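Local coordinates for uncharacterized protein (Pseudomonas aeruginosa PAO1, PDB 4R1D) that probably protects its own cell by binding and inhibiting the type VI secretion lipase effector Tle4, as the cognate immunity protein Tli4, at residues 36-41 and 46-51; 68-73 and 91-96. All coordinates share one frame; numbering follows the deposited sequence.

Contact 1: 36-41 and 46-51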
ATOM      1  N   GLU B  36      -2.972 -18.005 -12.561  1.00 13.21           N
ATOM      2  CA  GLU B  36      -4.053 -17.294 -13.242  1.00 16.65           C
ATOM      3  C   GLU B  36      -4.588 -18.090 -14.423  1.00 17.41           C
ATOM      4  O   GLU B  36      -3.832 -18.503 -15.302  1.00 18.91           O
ATOM      5  CB  GLU B  36      -3.542 -15.932 -13.725  1.00 18.96           C
ATOM      6  CG  GLU B  36      -4.622 -15.062 -14.358  1.00 19.08           C
ATOM      7  CD  GLU B  36      -4.062 -13.830 -15.049  1.00 23.84           C
ATOM      8  OE1 GLU B  36      -2.827 -13.745 -15.209  1.00 23.38           O
ATOM      9  OE2 GLU B  36      -4.865 -12.945 -15.439  1.00 21.05           O
ATOM     10  N   TYR B  37      -5.902 -18.296 -14.447  1.00 17.57           N
ATOM     11  CA  TYR B  37      -6.546 -18.953 -15.576  1.00 17.41           C
ATOM     12  C   TYR B  37      -6.680 -17.976 -16.744  1.00 22.42           C
ATOM     13  O   TYR B  37      -7.139 -16.844 -16.575  1.00 21.89           O
ATOM     14  CB  TYR B  37      -7.922 -19.481 -15.165  1.00 17.02           C
ATOM     15  CG  TYR B  37      -8.761 -19.857 -16.354  1.00 18.36           C
ATOM     16  CD1 TYR B  37      -8.473 -20.990 -17.101  1.00 19.48           C
ATOM     17  CD2 TYR B  37      -9.819 -19.056 -16.753  1.00 22.47           C
ATOM     18  CE1 TYR B  37      -9.229 -21.320 -18.210  1.00 20.75           C
ATOM     19  CE2 TYR B  37     -10.578 -19.374 -17.854  1.00 23.93           C
ATOM     20  CZ  TYR B  37     -10.284 -20.502 -18.575  1.00 24.53           C
ATOM     21  OH  TYR B  37     -11.058 -20.803 -19.667  1.00 25.08           O
ATOM     22  N   LEU B  38      -6.279 -18.415 -17.931  1.00 18.87           N
ATOM     23  CA  LEU B  38      -6.322 -17.559 -19.113  1.00 19.75           C
ATOM     24  C   LEU B  38      -7.396 -18.054 -20.077  1.00 23.65           C
ATOM     25  O   LEU B  38      -7.605 -19.258 -20.194  1.00 19.06           O
ATOM     26  CB  LEU B  38      -4.968 -17.590 -19.821  1.00 24.42           C
ATOM     27  CG  LEU B  38      -3.736 -17.222 -18.988  1.00 23.83           C
ATOM     28  CD1 LEU B  38      -2.458 -17.339 -19.834  1.00 22.98           C
ATOM     29  CD2 LEU B  38      -3.885 -15.818 -18.437  1.00 20.07           C
ATOM     30  N   ASP B  39      -8.050 -17.121 -20.769  1.00 24.29           N
ATOM     31  CA  ASP B  39      -9.099 -17.458 -21.740  1.00 33.36           C
ATOM     32  C   ASP B  39      -8.509 -17.935 -23.058  1.00 34.64           C
ATOM     33  O   ASP B  39      -9.237 -18.378 -23.947  1.00 34.38           O
ATOM     34  CB  ASP B  39      -9.989 -16.245 -22.017  1.00 35.24           C
ATOM     35  CG  ASP B  39     -10.851 -15.868 -20.830  1.00 38.65           C
ATOM     36  OD1 ASP B  39     -11.345 -16.788 -20.141  1.00 43.05           O
ATOM     37  OD2 ASP B  39     -11.030 -14.656 -20.582  1.00 45.24           O
ATOM     38  N   ASP B  40      -7.189 -17.839 -23.176  1.00 26.70           N
ATOM     39  CA  ASP B  40      -6.490 -18.108 -24.429  1.00 29.96           C
ATOM     40  C   ASP B  40      -6.814 -19.441 -25.073  1.00 33.08           C
ATOM     41  O   ASP B  40      -6.819 -20.479 -24.411  1.00 33.24           O
ATOM     42  CB  ASP B  40      -4.976 -18.062 -24.219  1.00 29.78           C
ATOM     43  CG  ASP B  40      -4.477 -16.677 -23.871  1.00 25.52           C
ATOM     44  OD1 ASP B  40      -5.175 -15.957 -23.135  1.00 24.77           O
ATOM     45  OD2 ASP B  40      -3.380 -16.319 -24.343  1.00 30.90           O
ATOM     46  N   LYS B  41      -7.060 -19.400 -26.378  1.00 33.57           N
ATOM     47  CA  LYS B  41      -6.998 -20.593 -27.204  1.00 37.60           C
ATOM     48  C   LYS B  41      -5.521 -20.864 -27.486  1.00 35.27           C
ATOM     49  O   LYS B  41      -4.688 -19.963 -27.353  1.00 36.45           O
ATOM     50  CB  LYS B  41      -7.781 -20.378 -28.505  1.00 36.28           C
ATOM     51  CG  LYS B  41      -9.285 -20.196 -28.299  1.00 44.79           C
ATOM     52  CD  LYS B  41      -9.990 -19.730 -29.573  1.00 55.22           C
ATOM     53  CE  LYS B  41      -9.765 -18.244 -29.829  1.00 52.85           C
ATOM     54  NZ  LYS B  41     -10.439 -17.772 -31.074  1.00 60.02           N
ATOM     55  N   ALA B  46       0.287 -19.319 -27.725  1.00 30.66           N
ATOM     56  CA  ALA B  46       1.589 -19.358 -28.387  1.00 28.53           C
ATOM     57  C   ALA B  46       2.053 -17.958 -28.738  1.00 29.45           C
ATOM     58  O   ALA B  46       3.221 -17.612 -28.547  1.00 30.68           O
ATOM     59  CB  ALA B  46       1.527 -20.225 -29.645  1.00 32.61           C
ATOM     60  N   ALA B  47       1.128 -17.157 -29.254  1.00 25.84           N
ATOM     61  CA  ALA B  47       1.429 -15.802 -29.693  1.00 31.75           C
ATOM     62  C   ALA B  47       1.713 -14.898 -28.497  1.00 31.88           C
ATOM     63  O   ALA B  47       2.573 -14.015 -28.560  1.00 31.50           O
ATOM     64  CB  ALA B  47       0.273 -15.250 -30.516  1.00 33.49           C
ATOM     65  N   ARG B  48       0.977 -15.120 -27.412  1.00 30.61           N
ATOM     66  CA  ARG B  48       1.194 -14.395 -26.160  1.00 28.84           C
ATOM     67  C   ARG B  48       2.616 -14.616 -25.637  1.00 22.12           C
ATOM     68  O   ARG B  48       3.317 -13.667 -25.272  1.00 27.51           O
ATOM     69  CB  ARG B  48       0.184 -14.859 -25.102  1.00 29.32           C
ATOM     70  CG  ARG B  48       0.528 -14.421 -23.680  1.00 28.57           C
ATOM     71  CD  ARG B  48      -0.259 -15.216 -22.637  1.00 26.68           C
ATOM     72  NE  ARG B  48      -1.699 -14.948 -22.663  1.00 21.99           N
ATOM     73  CZ  ARG B  48      -2.319 -14.075 -21.871  1.00 28.84           C
ATOM     74  NH1 ARG B  48      -1.631 -13.353 -20.989  1.00 28.96           N
ATOM     75  NH2 ARG B  48      -3.632 -13.912 -21.970  1.00 26.91           N
ATOM     76  N   VAL B  49       3.029 -15.875 -25.592  1.00 25.30           N
ATOM     77  CA  VAL B  49       4.350 -16.232 -25.073  1.00 25.22           C
ATOM     78  C   VAL B  49       5.483 -15.734 -25.969  1.00 28.21           C
ATOM     79  O   VAL B  49       6.478 -15.188 -25.479  1.00 26.14           O
ATOM     80  CB  VAL B  49       4.466 -17.746 -24.857  1.00 24.86           C
ATOM     81  CG1 VAL B  49       5.902 -18.143 -24.526  1.00 26.47           C
ATOM     82  CG2 VAL B  49       3.513 -18.188 -23.760  1.00 25.45           C
ATOM     83  N   ASP B  50       5.335 -15.914 -27.279  1.00 27.37           N
ATOM     84  CA  ASP B  50       6.342 -15.430 -28.222  1.00 29.14           C
ATOM     85  C   ASP B  50       6.453 -13.917 -28.143  1.00 25.75           C
ATOM     86  O   ASP B  50       7.546 -13.367 -28.226  1.00 26.53           O
ATOM     87  CB  ASP B  50       6.018 -15.848 -29.663  1.00 26.77           C
ATOM     88  CG  ASP B  50       6.244 -17.325 -29.914  1.00 34.22           C
ATOM     89  OD1 ASP B  50       6.963 -17.974 -29.126  1.00 28.37           O
ATOM     90  OD2 ASP B  50       5.709 -17.840 -30.919  1.00 40.46           O
ATOM     91  N   ARG B  51       5.314 -13.244 -27.993  1.00 25.22           N
ATOM     92  CA  ARG B  51       5.288 -11.787 -27.929  1.00 29.51           C
ATOM     93  C   ARG B  51       6.089 -11.274 -26.741  1.00 28.39           C
ATOM     94  O   ARG B  51       6.827 -10.293 -26.848  1.00 25.00           O
ATOM     95  CB  ARG B  51       3.849 -11.286 -27.809  1.00 28.99           C
ATOM     96  CG  ARG B  51       3.714  -9.774 -27.764  1.00 37.18           C
ATOM     97  CD  ARG B  51       2.318  -9.363 -27.298  1.00 48.63           C
ATOM     98  NE  ARG B  51       2.356  -8.783 -25.956  1.00 61.96           N
ATOM     99  CZ  ARG B  51       2.265  -9.481 -24.825  1.00 50.98           C
ATOM    100  NH1 ARG B  51       2.116 -10.804 -24.853  1.00 39.06           N
ATOM    101  NH2 ARG B  51       2.323  -8.851 -23.660  1.00 50.72           N
TER
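Arg48 reaches back from its helix to grip the carboxylate of Asp40 side-on, with NE and NH2 each taking one oxygen. The straighter of the two bonds runs from NE to Asp40 OD2, 2.7 Å long and close to linear at 173°, with the oxygen lying in the guanidinium plane. NH2 gives the second, 2.8 Å to Asp40 OD1, which it meets on the syn side of the carboxylate. The two flat groups are not coplanar: their planes stand 41° apart, and NE meets OD2 from above the carboxylate plane. With CG anti to the backbone N (chi1 166°), the arginine chain extends away from the helix before bending at chi3, which turns NE and NH2 to the acid.

The pair links the loop after strand 33-38 to the second turn of helix 42-58, within the N-terminal domain of the immunity protein. After strand 33-38 the chain passes through Asp39 and Asp40, Lys41 takes the N-cap position, and helix 42-58 begins.

Leu38, the buried member of the contact, packs on one face of the guanidinium, its CD1 3.8 Å above the plane and over the centre, while CD2 lies 4.0 Å from Arg48 NH2. An apolar face and an acid at the edge together probably limit how the guanidinium can rotate. Leu45, earlier on the helix, touches both Leu38 and Asp40, and Tyr98 of strand 92-100 packs against Arg48.

Contact 2: 68-73 and 91-96; sequences FLRKID and KTYLLD
This contact belongs to a classic beta bulge in edge strand 68-73: Leu69 and Arg70 both face Leu82 of strand 79-84, the strand lying between the two segments. Reaching past that middle strand, the pair meets Tyr93 of strand 92-100, with no backbone pairing between the segments. Leu69 CD1 comes obliquely to the CD1-CE1 side of the tyrosine ring, an unusually close approach at 3.2 Å from Tyr93 CD1 and 3.3 Å from Tyr93 CE1. The leucine side chain crosses the tyrosine at about a right angle.

In this antiparallel part of the N-terminal domain, the bulge is consistent with neighbouring residues both reaching Tyr93, Arg70 by the end of its side chain. Arg70 has CG between the backbone N and the carbonyl carbon (chi1 51°), and its chain bends at chi3 to carry the guanidinium to the phenol end of the ring. NH2 stops 3.8 Å from Tyr93 OH, too long for a hydrogen bond, and the guanidinium and ring planes stand 80° apart. The stronger polar partner is Glu119 of helix 119-132, which forms a salt bridge with Arg70 NE and also touches Tyr93.

Trp84 meets the tyrosine ring with the planes inclined at about 50°, and Leu69 also packs on Trp84. Just before Tyr93 in the chain, Lys91 and Thr92 bind Glu405 and Asp406 of the partner chain, by salt bridge and hydrogen bond respectively.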
ATOM      1  N   PHE B  68      16.473 -10.885 -21.068  1.00 19.65           N
ATOM      2  CA  PHE B  68      15.991 -12.242 -21.292  1.00 20.16           C
ATOM      3  C   PHE B  68      17.110 -13.258 -21.101  1.00 22.91           C
ATOM      4  O   PHE B  68      18.172 -13.142 -21.704  1.00 24.05           O
ATOM      5  CB  PHE B  68      15.383 -12.395 -22.685  1.00 21.13           C
ATOM      6  CG  PHE B  68      14.726 -13.727 -22.905  1.00 23.49           C
ATOM      7  CD1 PHE B  68      13.523 -14.024 -22.285  1.00 21.16           C
ATOM      8  CD2 PHE B  68      15.302 -14.679 -23.737  1.00 25.11           C
ATOM      9  CE1 PHE B  68      12.906 -15.248 -22.480  1.00 20.88           C
ATOM     10  CE2 PHE B  68      14.684 -15.910 -23.935  1.00 26.15           C
ATOM     11  CZ  PHE B  68      13.487 -16.190 -23.308  1.00 26.30           C
ATOM     12  N   LEU B  69      16.864 -14.253 -20.264  1.00 22.62           N
ATOM     13  CA  LEU B  69      17.863 -15.283 -20.002  1.00 20.89           C
ATOM     14  C   LEU B  69      17.629 -16.547 -20.831  1.00 29.12           C
ATOM     15  O   LEU B  69      18.518 -16.982 -21.560  1.00 29.34           O
ATOM     16  CB  LEU B  69      17.919 -15.591 -18.511  1.00 23.22           C
ATOM     17  CG  LEU B  69      18.282 -14.288 -17.783  1.00 30.47           C
ATOM     18  CD1 LEU B  69      18.024 -14.382 -16.306  1.00 28.79           C
ATOM     19  CD2 LEU B  69      19.742 -13.898 -18.064  1.00 31.63           C
ATOM     20  N   ARG B  70      16.438 -17.130 -20.738  1.00 24.63           N
ATOM     21  CA  ARG B  70      16.151 -18.339 -21.502  1.00 27.04           C
ATOM     22  C   ARG B  70      14.687 -18.720 -21.486  1.00 25.93           C
ATOM     23  O   ARG B  70      13.935 -18.346 -20.585  1.00 23.41           O
ATOM     24  CB  ARG B  70      16.998 -19.524 -21.006  1.00 28.77           C
ATOM     25  CG  ARG B  70      16.955 -19.767 -19.501  1.00 31.50           C
ATOM     26  CD  ARG B  70      18.000 -20.805 -19.073  1.00 37.36           C
ATOM     27  NE  ARG B  70      18.499 -20.549 -17.719  1.00 42.11           N
ATOM     28  CZ  ARG B  70      19.439 -19.653 -17.425  1.00 31.53           C
ATOM     29  NH1 ARG B  70      19.992 -18.926 -18.390  1.00 45.42           N
ATOM     30  NH2 ARG B  70      19.830 -19.475 -16.171  1.00 32.79           N
ATOM     31  N   LYS B  71      14.288 -19.465 -22.509  1.00 25.12           N
ATOM     32  CA  LYS B  71      12.995 -20.117 -22.517  1.00 22.64           C
ATOM     33  C   LYS B  71      13.199 -21.572 -22.125  1.00 29.92           C
ATOM     34  O   LYS B  71      14.013 -22.277 -22.728  1.00 28.95           O
ATOM     35  CB  LYS B  71      12.362 -20.016 -23.897  1.00 25.39           C
ATOM     36  CG  LYS B  71      10.950 -20.558 -23.968  1.00 26.42           C
ATOM     37  CD  LYS B  71      10.387 -20.379 -25.367  1.00 33.53           C
ATOM     38  CE  LYS B  71       9.017 -21.011 -25.498  1.00 32.51           C
ATOM     39  NZ  LYS B  71       8.532 -20.920 -26.902  1.00 35.73           N
ATOM     40  N   ILE B  72      12.476 -22.011 -21.098  1.00 21.40           N
ATOM     41  CA  ILE B  72      12.625 -23.352 -20.564  1.00 25.74           C
ATOM     42  C   ILE B  72      11.441 -24.241 -20.935  1.00 26.19           C
ATOM     43  O   ILE B  72      10.284 -23.831 -20.825  1.00 25.55           O
ATOM     44  CB  ILE B  72      12.806 -23.322 -19.026  1.00 28.83           C
ATOM     45  CG1 ILE B  72      14.069 -22.529 -18.661  1.00 30.97           C
ATOM     46  CG2 ILE B  72      12.878 -24.733 -18.459  1.00 27.92           C
ATOM     47  CD1 ILE B  72      14.167 -22.164 -17.193  1.00 25.48           C
ATOM     48  N   ASP B  73      11.744 -25.462 -21.371  1.00 32.95           N
ATOM     49  CA  ASP B  73      10.721 -26.449 -21.717  1.00 26.45           C
ATOM     50  C   ASP B  73      10.498 -27.383 -20.530  1.00 26.55           C
ATOM     51  O   ASP B  73      11.393 -28.142 -20.157  1.00 29.62           O
ATOM     52  CB  ASP B  73      11.164 -27.237 -22.959  1.00 27.80           C
ATOM     53  CG  ASP B  73      10.136 -28.271 -23.408  1.00 37.27           C
ATOM     54  OD1 ASP B  73       8.968 -28.207 -22.970  1.00 36.62           O
ATOM     55  OD2 ASP B  73      10.498 -29.152 -24.217  1.00 45.39           O
ATOM     56  N   LYS B  91      20.346 -11.450  -7.765  1.00 18.13           N
ATOM     57  CA  LYS B  91      20.110 -12.683  -7.012  1.00 20.63           C
ATOM     58  C   LYS B  91      18.814 -13.406  -7.359  1.00 19.29           C
ATOM     59  O   LYS B  91      18.613 -14.560  -6.956  1.00 19.77           O
ATOM     60  CB  LYS B  91      20.164 -12.399  -5.519  1.00 23.02           C
ATOM     61  CG  LYS B  91      21.423 -11.640  -5.133  1.00 24.05           C
ATOM     62  CD  LYS B  91      21.611 -11.595  -3.632  1.00 29.86           C
ATOM     63  CE  LYS B  91      22.950 -10.949  -3.264  1.00 35.91           C
ATOM     64  NZ  LYS B  91      22.890  -9.456  -3.242  1.00 31.99           N
ATOM     65  N   THR B  92      17.933 -12.722  -8.085  1.00 24.69           N
ATOM     66  CA  THR B  92      16.627 -13.283  -8.407  1.00 18.47           C
ATOM     67  C   THR B  92      16.243 -13.071  -9.858  1.00 17.68           C
ATOM     68  O   THR B  92      16.542 -12.032 -10.462  1.00 17.44           O
ATOM     69  CB  THR B  92      15.494 -12.711  -7.512  1.00 16.47           C
ATOM     70  OG1 THR B  92      15.371 -11.298  -7.719  1.00 18.69           O
ATOM     71  CG2 THR B  92      15.773 -12.999  -6.035  1.00 20.38           C
ATOM     72  N   TYR B  93      15.580 -14.088 -10.402  1.00 17.65           N
ATOM     73  CA  TYR B  93      14.985 -14.050 -11.723  1.00 17.55           C
ATOM     74  C   TYR B  93      13.484 -13.876 -11.577  1.00 18.89           C
ATOM     75  O   TYR B  93      12.919 -14.077 -10.502  1.00 17.78           O
ATOM     76  CB  TYR B  93      15.174 -15.402 -12.419  1.00 20.13           C
ATOM     77  CG  TYR B  93      16.601 -15.868 -12.612  1.00 21.16           C
ATOM     78  CD1 TYR B  93      17.561 -15.041 -13.173  1.00 21.64           C
ATOM     79  CD2 TYR B  93      16.974 -17.153 -12.256  1.00 22.17           C
ATOM     80  CE1 TYR B  93      18.870 -15.491 -13.357  1.00 27.06           C
ATOM     81  CE2 TYR B  93      18.264 -17.605 -12.435  1.00 25.70           C
ATOM     82  CZ  TYR B  93      19.206 -16.772 -12.986  1.00 28.85           C
ATOM     83  OH  TYR B  93      20.491 -17.241 -13.160  1.00 30.40           O
ATOM     84  N   LEU B  94      12.847 -13.517 -12.685  1.00 16.54           N
ATOM     85  CA  LEU B  94      11.420 -13.686 -12.843  1.00 16.73           C
ATOM     86  C   LEU B  94      11.251 -14.919 -13.709  1.00 17.61           C
ATOM     87  O   LEU B  94      11.852 -15.009 -14.790  1.00 18.50           O
ATOM     88  CB  LEU B  94      10.847 -12.479 -13.573  1.00 18.82           C
ATOM     89  CG  LEU B  94       9.329 -12.367 -13.679  1.00 25.23           C
ATOM     90  CD1 LEU B  94       8.692 -12.369 -12.282  1.00 27.21           C
ATOM     91  CD2 LEU B  94       8.980 -11.098 -14.447  1.00 29.90           C
ATOM     92  N   LEU B  95      10.464 -15.875 -13.230  1.00 16.23           N
ATOM     93  CA  LEU B  95      10.117 -17.049 -14.018  1.00 17.47           C
ATOM     94  C   LEU B  95       8.630 -16.999 -14.329  1.00 15.96           C
ATOM     95  O   LEU B  95       7.793 -17.128 -13.436  1.00 18.68           O
ATOM     96  CB  LEU B  95      10.463 -18.328 -13.264  1.00 15.11           C
ATOM     97  CG  LEU B  95      10.048 -19.633 -13.952  1.00 20.19           C
ATOM     98  CD1 LEU B  95      10.669 -19.719 -15.338  1.00 21.44           C
ATOM     99  CD2 LEU B  95      10.427 -20.835 -13.100  1.00 19.39           C
ATOM    100  N   ASP B  96       8.319 -16.768 -15.599  1.00 17.84           N
ATOM    101  CA  ASP B  96       6.938 -16.655 -16.064  1.00 16.23           C
ATOM    102  C   ASP B  96       6.518 -17.982 -16.711  1.00 19.43           C
ATOM    103  O   ASP B  96       6.854 -18.236 -17.871  1.00 25.25           O
ATOM    104  CB  ASP B  96       6.870 -15.520 -17.079  1.00 18.16           C
ATOM    105  CG  ASP B  96       5.447 -15.104 -17.424  1.00 15.87           C
ATOM    106  OD1 ASP B  96       4.525 -15.621 -16.785  1.00 17.60           O
ATOM    107  OD2 ASP B  96       5.283 -14.247 -18.328  1.00 19.00           O
TER

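In the fold
Both contacts belong to the N-terminal domain, their centres about 17 Å apart. Each is partly buried, but the chemistry differs. Contact 1 is a charged clasp across neighbouring elements, joining the end of a strand and its loop to the helix that follows; contact 2 is mainly apolar and spans two strands with a third between them. Helix 42-58 leads on to strand 68-73, and Asp50 packs beside Lys71, where the contacts touch. Strand 92-100 also serves both, supplying Tyr93 to contact 2 and Tyr98 against Arg48. Partner-chain contacts fall on segment 91-96, whereas no other chain touches the segments of contact 1.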